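Local coordinates for SusD superfamily protein (Bacteroides fragilis NCTC 9343, PDB 3NQP), which probably binds glycans at the outer membrane, as the starch-binding SusD does, and may help in their uptake, at residues A[115-118]-A[119-123]; A[175-178]-A[179-183]; A[405-408]-A[409-412]. All blocks are in the same frame, centred on the assembly; numbering follows the deposited sequence.

Contact 1: A[115-118]-A[119-123]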
ATOM      1  N   PHE A 115       8.000   2.800 -24.685  1.00 14.13           N
ATOM      2  CA  PHE A 115       8.021   2.069 -23.404  1.00 13.59           C
ATOM      3  C   PHE A 115       8.315   2.997 -22.244  1.00 15.41           C
ATOM      4  O   PHE A 115       7.630   2.965 -21.223  1.00 14.67           O
ATOM      5  CB  PHE A 115       9.012   0.912 -23.405  1.00 18.63           C
ATOM      6  CG  PHE A 115       8.799  -0.012 -22.243  1.00 18.37           C
ATOM      7  CD1 PHE A 115       7.816  -0.974 -22.304  1.00 23.31           C
ATOM      8  CD2 PHE A 115       9.512   0.138 -21.076  1.00 27.19           C
ATOM      9  CE1 PHE A 115       7.583  -1.795 -21.232  1.00 25.77           C
ATOM     10  CE2 PHE A 115       9.259  -0.696 -19.991  1.00 20.37           C
ATOM     11  CZ  PHE A 115       8.309  -1.654 -20.093  1.00 18.83           C
ATOM     12  N   TYR A 116       9.335   3.837 -22.424  1.00 14.96           N
ATOM     13  CA  TYR A 116       9.726   4.822 -21.440  1.00 15.34           C
ATOM     14  C   TYR A 116       8.618   5.837 -21.205  1.00 14.28           C
ATOM     15  O   TYR A 116       8.321   6.172 -20.061  1.00 16.24           O
ATOM     16  CB  TYR A 116      11.021   5.527 -21.847  1.00 15.99           C
ATOM     17  CG  TYR A 116      12.302   4.711 -21.699  1.00 16.01           C
ATOM     18  CD1 TYR A 116      12.313   3.478 -21.053  1.00 14.98           C
ATOM     19  CD2 TYR A 116      13.507   5.199 -22.197  1.00 19.40           C
ATOM     20  CE1 TYR A 116      13.492   2.744 -20.890  1.00 18.24           C
ATOM     21  CE2 TYR A 116      14.715   4.483 -22.019  1.00 19.77           C
ATOM     22  CZ  TYR A 116      14.690   3.256 -21.379  1.00 19.91           C
ATOM     23  OH  TYR A 116      15.843   2.561 -21.211  1.00 16.51           O
ATOM     24  N   LEU A 117       7.977   6.306 -22.264  1.00 16.36           N
ATOM     25  CA  LEU A 117       6.906   7.298 -22.070  1.00 15.01           C
ATOM     26  C   LEU A 117       5.695   6.624 -21.360  1.00 15.03           C
ATOM     27  O   LEU A 117       5.094   7.203 -20.467  1.00 15.12           O
ATOM     28  CB  LEU A 117       6.533   7.996 -23.378  1.00 18.11           C
ATOM     29  CG  LEU A 117       7.609   8.979 -23.853  1.00 15.73           C
ATOM     30  CD1 LEU A 117       7.325   9.498 -25.249  1.00 15.80           C
ATOM     31  CD2 LEU A 117       7.808  10.117 -22.817  1.00 11.12           C
ATOM     32  N   GLY A 118       5.396   5.372 -21.687  1.00 16.01           N
ATOM     33  CA  GLY A 118       4.379   4.636 -20.969  1.00 16.44           C
ATOM     34  C   GLY A 118       4.696   4.612 -19.487  1.00 15.47           C
ATOM     35  O   GLY A 118       3.817   4.792 -18.636  1.00 12.99           O
ATOM     36  N   GLU A 119       5.962   4.421 -19.159  1.00 16.02           N
ATOM     37  CA  GLU A 119       6.343   4.289 -17.749  1.00 13.55           C
ATOM     38  C   GLU A 119       6.140   5.646 -17.070  1.00 16.85           C
ATOM     39  O   GLU A 119       5.569   5.711 -15.976  1.00 15.89           O
ATOM     40  CB  GLU A 119       7.785   3.820 -17.578  1.00 12.66           C
ATOM     41  CG  GLU A 119       8.011   2.374 -17.975  1.00 14.25           C
ATOM     42  CD  GLU A 119       9.411   1.878 -17.693  1.00 16.87           C
ATOM     43  OE1 GLU A 119      10.351   2.559 -18.090  1.00 17.06           O
ATOM     44  OE2 GLU A 119       9.587   0.776 -17.092  1.00 17.33           O
ATOM     45  N   VAL A 120       6.573   6.723 -17.732  1.00 12.04           N
ATOM     46  CA  VAL A 120       6.665   8.005 -17.071  1.00 13.63           C
ATOM     47  C   VAL A 120       5.272   8.638 -16.927  1.00 15.50           C
ATOM     48  O   VAL A 120       4.983   9.219 -15.910  1.00 18.42           O
ATOM     49  CB  VAL A 120       7.692   8.935 -17.753  1.00 13.74           C
ATOM     50  CG1 VAL A 120       7.580  10.327 -17.221  1.00 16.56           C
ATOM     51  CG2 VAL A 120       9.130   8.352 -17.540  1.00 13.24           C
ATOM     52  N   TYR A 121       4.392   8.471 -17.912  1.00 14.43           N
ATOM     53  CA  TYR A 121       2.993   8.905 -17.737  1.00 14.86           C
ATOM     54  C   TYR A 121       2.264   8.089 -16.693  1.00 13.10           C
ATOM     55  O   TYR A 121       1.479   8.635 -15.919  1.00 12.63           O
ATOM     56  CB  TYR A 121       2.239   8.836 -19.043  1.00 13.32           C
ATOM     57  CG  TYR A 121       2.482   9.994 -19.984  1.00 16.52           C
ATOM     58  CD1 TYR A 121       1.731  11.176 -19.864  1.00 13.13           C
ATOM     59  CD2 TYR A 121       3.394   9.911 -21.027  1.00 17.53           C
ATOM     60  CE1 TYR A 121       1.892  12.231 -20.739  1.00 17.66           C
ATOM     61  CE2 TYR A 121       3.578  11.001 -21.903  1.00 16.81           C
ATOM     62  CZ  TYR A 121       2.802  12.140 -21.755  1.00 21.55           C
ATOM     63  OH  TYR A 121       2.931  13.197 -22.607  1.00 16.55           O
ATOM     64  N   GLY A 122       2.538   6.784 -16.639  1.00 14.12           N
ATOM     65  CA  GLY A 122       2.000   5.950 -15.585  1.00 10.27           C
ATOM     66  C   GLY A 122       2.399   6.419 -14.193  1.00 12.12           C
ATOM     67  O   GLY A 122       1.589   6.417 -13.256  1.00 13.40           O
ATOM     68  N   LEU A 123       3.668   6.749 -14.030  1.00 12.03           N
ATOM     69  CA  LEU A 123       4.195   7.167 -12.749  1.00 10.96           C
ATOM     70  C   LEU A 123       3.717   8.546 -12.367  1.00 10.66           C
ATOM     71  O   LEU A 123       3.544   8.837 -11.171  1.00 11.56           O
ATOM     72  CB  LEU A 123       5.725   7.127 -12.765  1.00 10.79           C
ATOM     73  CG  LEU A 123       6.349   5.732 -12.738  1.00 12.45           C
ATOM     74  CD1 LEU A 123       7.908   5.842 -12.849  1.00 14.98           C
ATOM     75  CD2 LEU A 123       5.960   4.900 -11.511  1.00 11.92           C
TER
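Glu119 lays its carboxylate against the Phe115 ring one turn back, OE2 coming to 3.3 Å from Phe115 CE2. The carboxylate and ring planes are 52° apart, so the approach is oblique, neither stacked nor coplanar. The other oxygen, Glu119 OE1, lies beside Tyr116, 3.7 Å from its CD1, where the two side chains run side by side with their flat groups only 9° out of parallel. Glu119 reaches both rings because its CG is anti to its own carbonyl carbon (chi1 -71°) and the chain then extends, with CG passing 3.3 Å from Phe115 O. Tyr116 OH, further out, bonds to Thr25 of helix 21-37.

Tyr121 turns a ring edge to the backbone, its CD2 meeting Leu117 O in the ring plane at 3.2 Å. That oxygen also accepts the Tyr121 N hydrogen bond, 2.9 Å long and almost straight. The CG2 methyl of Val120 packs on Tyr116 O at 3.4 Å. Beyond the segments, Phe115 meets Phe181 edge-to-face, while Val120 packs on Phe98 and Ile99. Regular i to i+4 bonding and mostly buried side chains facing helices 21-37, 89-102 and 163-181 are consistent with the packed helices of the TPR-like fold of SusD proteins.

Contact 2: A[175-178]-A[179-183]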
ATOM      1  N   ASN A 175      -4.468   7.090 -19.570  1.00 14.55           N
ATOM      2  CA  ASN A 175      -4.770   6.786 -20.981  1.00 18.41           C
ATOM      3  C   ASN A 175      -3.557   6.964 -21.884  1.00 15.11           C
ATOM      4  O   ASN A 175      -3.359   6.176 -22.768  1.00 12.95           O
ATOM      5  CB  ASN A 175      -5.934   7.636 -21.522  1.00 17.69           C
ATOM      6  CG  ASN A 175      -7.302   7.188 -20.989  1.00 28.68           C
ATOM      7  OD1 ASN A 175      -7.489   6.058 -20.510  1.00 25.18           O
ATOM      8  ND2 ASN A 175      -8.273   8.082 -21.102  1.00 37.77           N
ATOM      9  N   LYS A 176      -2.774   8.013 -21.672  1.00 13.38           N
ATOM     10  CA  LYS A 176      -1.568   8.229 -22.467  1.00 16.31           C
ATOM     11  C   LYS A 176      -0.563   7.090 -22.197  1.00 15.77           C
ATOM     12  O   LYS A 176       0.056   6.599 -23.117  1.00 17.26           O
ATOM     13  CB  LYS A 176      -0.960   9.574 -22.151  1.00 14.64           C
ATOM     14  CG  LYS A 176      -0.173  10.195 -23.287  1.00 34.37           C
ATOM     15  CD  LYS A 176      -1.006  10.662 -24.453  1.00 39.11           C
ATOM     16  CE  LYS A 176      -0.175  11.580 -25.390  1.00 51.02           C
ATOM     17  NZ  LYS A 176      -0.336  11.252 -26.828  1.00 47.80           N
ATOM     18  N   SER A 177      -0.427   6.683 -20.929  1.00 13.36           N
ATOM     19  CA  SER A 177       0.415   5.525 -20.552  1.00 12.73           C
ATOM     20  C   SER A 177       0.013   4.315 -21.382  1.00 11.96           C
ATOM     21  O   SER A 177       0.875   3.706 -21.991  1.00 15.86           O
ATOM     22  CB  SER A 177       0.401   5.223 -19.044  1.00  8.51           C
ATOM     23  OG  SER A 177       1.228   4.063 -18.686  1.00 10.89           O
HETATM   24  N   MSE A 178      -1.267   3.983 -21.431  1.00 13.75           N
HETATM   25  CA  MSE A 178      -1.716   2.810 -22.220  1.00 14.49           C
HETATM   26  C   MSE A 178      -1.444   3.056 -23.722  1.00 15.89           C
HETATM   27  O   MSE A 178      -1.105   2.132 -24.486  1.00 14.69           O
HETATM   28  CB  MSE A 178      -3.196   2.492 -21.981  1.00 13.46           C
HETATM   29  CG  MSE A 178      -3.612   2.244 -20.573  1.00 13.34           C
HETATM   30 SE   MSE A 178      -2.751   0.547 -20.017  0.75  9.41          SE
HETATM   31  CE  MSE A 178      -3.661  -0.594 -21.258  1.00 15.31           C
ATOM     32  N   GLU A 179      -1.607   4.299 -24.173  1.00 16.50           N
ATOM     33  CA  GLU A 179      -1.433   4.549 -25.582  1.00 16.85           C
ATOM     34  C   GLU A 179       0.002   4.285 -25.990  1.00 18.24           C
ATOM     35  O   GLU A 179       0.265   3.675 -27.016  1.00 18.74           O
ATOM     36  CB  GLU A 179      -1.842   5.987 -25.912  1.00 18.02           C
ATOM     37  CG  GLU A 179      -1.829   6.348 -27.359  1.00 29.33           C
ATOM     38  CD  GLU A 179      -2.174   7.833 -27.548  1.00 41.39           C
ATOM     39  OE1 GLU A 179      -3.011   8.359 -26.770  1.00 37.78           O
ATOM     40  OE2 GLU A 179      -1.573   8.470 -28.434  1.00 46.99           O
ATOM     41  N   TYR A 180       0.939   4.717 -25.162  1.00 16.70           N
ATOM     42  CA  TYR A 180       2.346   4.489 -25.446  1.00 15.95           C
ATOM     43  C   TYR A 180       2.754   3.022 -25.299  1.00 18.09           C
ATOM     44  O   TYR A 180       3.496   2.525 -26.116  1.00 16.76           O
ATOM     45  CB  TYR A 180       3.247   5.388 -24.571  1.00 15.84           C
ATOM     46  CG  TYR A 180       3.410   6.787 -25.070  1.00 14.51           C
ATOM     47  CD1 TYR A 180       4.122   7.056 -26.231  1.00 19.87           C
ATOM     48  CD2 TYR A 180       2.882   7.856 -24.360  1.00 20.17           C
ATOM     49  CE1 TYR A 180       4.297   8.330 -26.689  1.00 16.74           C
ATOM     50  CE2 TYR A 180       3.055   9.152 -24.811  1.00 21.86           C
ATOM     51  CZ  TYR A 180       3.754   9.394 -25.969  1.00 20.72           C
ATOM     52  OH  TYR A 180       3.899  10.703 -26.388  1.00 23.88           O
ATOM     53  N   PHE A 181       2.296   2.339 -24.261  1.00 15.10           N
ATOM     54  CA  PHE A 181       2.650   0.925 -24.073  1.00 15.22           C
ATOM     55  C   PHE A 181       2.118   0.043 -25.241  1.00 18.27           C
ATOM     56  O   PHE A 181       2.721  -0.983 -25.599  1.00 20.07           O
ATOM     57  CB  PHE A 181       2.084   0.416 -22.749  1.00 14.30           C
ATOM     58  CG  PHE A 181       2.940   0.727 -21.514  1.00 15.33           C
ATOM     59  CD1 PHE A 181       4.277   0.416 -21.478  1.00 16.06           C
ATOM     60  CD2 PHE A 181       2.357   1.218 -20.353  1.00 15.89           C
ATOM     61  CE1 PHE A 181       5.031   0.647 -20.336  1.00 12.06           C
ATOM     62  CE2 PHE A 181       3.103   1.483 -19.241  1.00 12.61           C
ATOM     63  CZ  PHE A 181       4.464   1.200 -19.241  1.00 11.87           C
ATOM     64  N   GLY A 182       0.970   0.432 -25.803  1.00 17.55           N
ATOM     65  CA  GLY A 182       0.324  -0.286 -26.905  1.00 18.74           C
ATOM     66  C   GLY A 182       0.141  -1.742 -26.568  1.00 21.59           C
ATOM     67  O   GLY A 182      -0.488  -2.071 -25.560  1.00 18.24           O
ATOM     68  N   ASN A 183       0.708  -2.601 -27.418  1.00 23.42           N
ATOM     69  CA  ASN A 183       0.683  -4.068 -27.241  1.00 26.05           C
ATOM     70  C   ASN A 183       1.910  -4.641 -26.519  1.00 25.95           C
ATOM     71  O   ASN A 183       2.052  -5.832 -26.436  1.00 28.90           O
ATOM     72  CB  ASN A 183       0.535  -4.761 -28.602  1.00 28.76           C
ATOM     73  CG  ASN A 183      -0.882  -4.672 -29.166  1.00 35.62           C
ATOM     74  OD1 ASN A 183      -1.873  -5.021 -28.497  1.00 49.04           O
ATOM     75  ND2 ASN A 183      -0.985  -4.265 -30.427  1.00 48.11           N
TER
HETATM   76  O   HOH W   1      -2.035  -0.423 -24.281  1.00 17.52           O
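Met178 O is held by two donors, Gly182 N at 3.0 Å and a water at 2.7 Å. The same water also donates to Gly182 O, at 2.6 Å, and so bridges the last turn of helix 163-181 to the chain leaving it. This is a helix C-terminus closed at a glycine: Gly182 has positive phi (53°) and is the first residue to depart from helical geometry. Its O also receives a hydrogen bond from Lys200 NZ.

Upstream, the side chains fit in two groups. Lys176 sets its CG anti to the backbone N (chi1 -152°) and bends at chi2, which carries the chain across Tyr180: Lys176 CG lies 3.7 Å from Tyr180 CE2. A further bend at chi4 leaves Lys176 NZ near Glu179, 3.4 Å from its OE2. That salt bridge is weak, on an exposed side of the helix.

On the buried side, Ser177 OG hydrogen-bonds to Gly118 O of helix 110-135 and to Thr203 OG1 of helix 200-216, tying three helices of the TPR-like region together. The same hydroxyl sits obliquely to the Phe181 ring. Phe181 CD2 is 3.3 Å from Ser177 O, and Phe181 CE2 approaches Ser177 OG to 3.2 Å.

Contact 3: A[405-408]-A[409-412]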
ATOM      1  N   TYR A 405     -13.819 -14.903  -5.274  1.00  9.78           N
ATOM      2  CA  TYR A 405     -12.516 -14.241  -5.134  1.00 10.10           C
ATOM      3  C   TYR A 405     -11.989 -14.297  -3.685  1.00 12.15           C
ATOM      4  O   TYR A 405     -10.799 -14.487  -3.466  1.00 13.55           O
ATOM      5  CB  TYR A 405     -12.639 -12.805  -5.592  1.00  8.47           C
ATOM      6  CG  TYR A 405     -12.673 -12.679  -7.094  1.00 10.92           C
ATOM      7  CD1 TYR A 405     -11.612 -13.126  -7.861  1.00 15.80           C
ATOM      8  CD2 TYR A 405     -13.736 -12.085  -7.748  1.00 16.50           C
ATOM      9  CE1 TYR A 405     -11.610 -12.971  -9.264  1.00 13.83           C
ATOM     10  CE2 TYR A 405     -13.733 -11.936  -9.149  1.00 14.14           C
ATOM     11  CZ  TYR A 405     -12.665 -12.384  -9.891  1.00 10.70           C
ATOM     12  OH  TYR A 405     -12.669 -12.249 -11.276  1.00 14.61           O
ATOM     13  N   ILE A 406     -12.868 -14.115  -2.699  1.00 12.38           N
ATOM     14  CA  ILE A 406     -12.470 -14.295  -1.293  1.00 10.68           C
ATOM     15  C   ILE A 406     -11.932 -15.696  -1.044  1.00 12.19           C
ATOM     16  O   ILE A 406     -10.911 -15.865  -0.392  1.00 12.39           O
ATOM     17  CB  ILE A 406     -13.623 -14.023  -0.307  1.00  9.89           C
ATOM     18  CG1 ILE A 406     -13.977 -12.532  -0.295  1.00 14.10           C
ATOM     19  CG2 ILE A 406     -13.247 -14.490   1.131  1.00  9.48           C
ATOM     20  CD1 ILE A 406     -15.335 -12.228   0.452  1.00 13.00           C
ATOM     21  N   ASN A 407     -12.616 -16.699  -1.555  1.00 12.69           N
ATOM     22  CA  ASN A 407     -12.188 -18.075  -1.336  1.00 13.81           C
ATOM     23  C   ASN A 407     -10.916 -18.472  -2.086  1.00 13.61           C
ATOM     24  O   ASN A 407     -10.169 -19.333  -1.612  1.00 13.92           O
ATOM     25  CB  ASN A 407     -13.327 -19.050  -1.613  1.00 13.61           C
ATOM     26  CG  ASN A 407     -14.416 -18.994  -0.539  1.00 16.14           C
ATOM     27  OD1 ASN A 407     -14.114 -18.897   0.662  1.00 12.90           O
ATOM     28  ND2 ASN A 407     -15.692 -19.064  -0.967  1.00 14.50           N
ATOM     29  N   LEU A 408     -10.659 -17.877  -3.245  1.00 12.60           N
ATOM     30  CA  LEU A 408      -9.380 -18.064  -3.899  1.00 12.47           C
ATOM     31  C   LEU A 408      -8.242 -17.639  -2.946  1.00 14.05           C
ATOM     32  O   LEU A 408      -7.294 -18.379  -2.745  1.00 15.77           O
ATOM     33  CB  LEU A 408      -9.275 -17.221  -5.176  1.00 14.15           C
ATOM     34  CG  LEU A 408      -9.836 -17.861  -6.437  1.00 16.94           C
ATOM     35  CD1 LEU A 408      -9.926 -16.804  -7.583  1.00 16.84           C
ATOM     36  CD2 LEU A 408      -9.029 -19.114  -6.847  1.00 19.68           C
ATOM     37  N   VAL A 409      -8.365 -16.450  -2.350  1.00 11.23           N
ATOM     38  CA  VAL A 409      -7.336 -15.958  -1.416  1.00 11.58           C
ATOM     39  C   VAL A 409      -7.272 -16.788  -0.144  1.00 12.07           C
ATOM     40  O   VAL A 409      -6.166 -17.172   0.274  1.00 12.92           O
ATOM     41  CB  VAL A 409      -7.553 -14.474  -1.108  1.00 11.59           C
ATOM     42  CG1 VAL A 409      -6.511 -13.982  -0.111  1.00 10.57           C
ATOM     43  CG2 VAL A 409      -7.573 -13.677  -2.456  1.00 11.13           C
ATOM     44  N   ARG A 410      -8.433 -17.124   0.456  1.00 10.93           N
ATOM     45  CA  ARG A 410      -8.420 -17.936   1.684  1.00 11.93           C
ATOM     46  C   ARG A 410      -7.818 -19.286   1.441  1.00 13.68           C
ATOM     47  O   ARG A 410      -7.087 -19.804   2.287  1.00 13.84           O
ATOM     48  CB  ARG A 410      -9.805 -18.147   2.261  1.00 12.33           C
ATOM     49  CG  ARG A 410     -10.422 -16.869   2.773  1.00 14.54           C
ATOM     50  CD  ARG A 410     -11.690 -17.135   3.545  1.00 14.35           C
ATOM     51  NE  ARG A 410     -12.336 -15.913   4.042  1.00 10.29           N
ATOM     52  CZ  ARG A 410     -13.439 -15.904   4.777  1.00 18.65           C
ATOM     53  NH1 ARG A 410     -14.029 -17.052   5.136  1.00 14.79           N
ATOM     54  NH2 ARG A 410     -13.931 -14.753   5.199  1.00 11.06           N
ATOM     55  N   LYS A 411      -8.169 -19.897   0.312  1.00 13.26           N
ATOM     56  CA  LYS A 411      -7.740 -21.261   0.091  1.00 15.15           C
ATOM     57  C   LYS A 411      -6.209 -21.288   0.062  1.00 14.13           C
ATOM     58  O   LYS A 411      -5.592 -22.165   0.634  1.00 12.12           O
ATOM     59  CB  LYS A 411      -8.337 -21.839  -1.177  1.00 14.94           C
ATOM     60  CG  LYS A 411      -7.747 -23.253  -1.544  1.00 19.31           C
ATOM     61  CD  LYS A 411      -8.332 -23.724  -2.875  1.00 22.43           C
ATOM     62  CE  LYS A 411      -7.864 -25.153  -3.207  1.00 35.81           C
ATOM     63  NZ  LYS A 411      -8.508 -25.649  -4.480  1.00 46.05           N
ATOM     64  N   ARG A 412      -5.608 -20.306  -0.581  1.00 15.85           N
ATOM     65  CA  ARG A 412      -4.145 -20.206  -0.573  1.00 17.59           C
ATOM     66  C   ARG A 412      -3.598 -20.028   0.843  1.00 15.06           C
ATOM     67  O   ARG A 412      -2.624 -20.656   1.200  1.00 13.20           O
ATOM     68  CB  ARG A 412      -3.661 -19.075  -1.485  1.00 15.57           C
ATOM     69  CG  ARG A 412      -2.163 -19.140  -1.805  1.00 15.41           C
ATOM     70  CD  ARG A 412      -1.307 -18.421  -0.742  1.00 12.85           C
ATOM     71  NE  ARG A 412      -1.450 -16.964  -0.822  1.00  9.58           N
ATOM     72  CZ  ARG A 412      -0.796 -16.180  -1.687  1.00 10.94           C
ATOM     73  NH1 ARG A 412       0.067 -16.700  -2.546  1.00 10.59           N
ATOM     74  NH2 ARG A 412      -0.995 -14.856  -1.693  1.00 11.23           N
TER
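The Arg410 guanidinium and the Asn407 amide stand almost perpendicular, their planes 83° apart, and the two side chains pass at a slant with Asn407 OD1 4.2 Å from Arg410 CD. The closer neighbour of the guanidinium is aliphatic: Ile406 CG2 comes up obliquely, neither squarely over a face nor at an edge, and is 3.4 Å from Arg410 NE. The two side chains point the same way, with only the CG2 branch of Ile406 meeting the arginine stem. The arginine gets there with its CG anti to the carbonyl carbon (chi1 -67°) and a straight chain from CG to NE. Early in that course Arg410 CG passes 3.4 Å from Ile406 O, the oxygen that also accepts the hydrogen bond from Arg410 N at 2.9 Å.

One residue on, Lys411 N binds Asn407 O at 2.8 Å, and Lys411 CB presses against that oxygen at 3.1 Å. The flanking bonds are longer: Val409 N to Tyr405 O and Arg412 N to Leu408 O are both weak. Hydrogen bonding along this part of helix 399-414 is therefore uneven, with its shorter bonds in the middle. On the Val409 side, CG2 rests 3.5 Å from Tyr405 O, and the side chain faces helix 431-445.

The polar ends look outward from the pair. Asn407 OD1 accepts from Tyr425 N; Arg410 NE forms a salt bridge with Glu441, and its NH1 bonds to Tyr423 O. Arg412 takes another direction, to Glu264 and Glu445. The contact thus divides the labour: Ile406 lends an apolar flank to the arginine stem, while partners beyond the segments receive NE and NH1. Glu441 probably balances the Arg410 charge; NE and NH1 link helix 399-414 to helices 431-445 and 420-423.

How the contacts relate
The three contacts follow one another along the chain, each local to one helix, contact 2 including its C-terminal exit. Contacts 1 and 2 lie on successive helices, 110-135 and 163-181, with centres about 8 Å apart; they pack directly, Tyr121 CE2 lying 3.5 Å from Tyr180 CE2 and Leu117 CD1 3.6 Å from Tyr180 CE1. Contact 3, on helix 399-414, is remote: its centre is about 33 Å from that of contact 1 and 32 Å from that of contact 2, and nearest atoms stay about 23 and 18 Å away. Contacts 1 and 2 therefore lie on the two sides of one helix-helix interface in the N-terminal helical region, whereas contact 3 belongs to a separate helical part later in the chain.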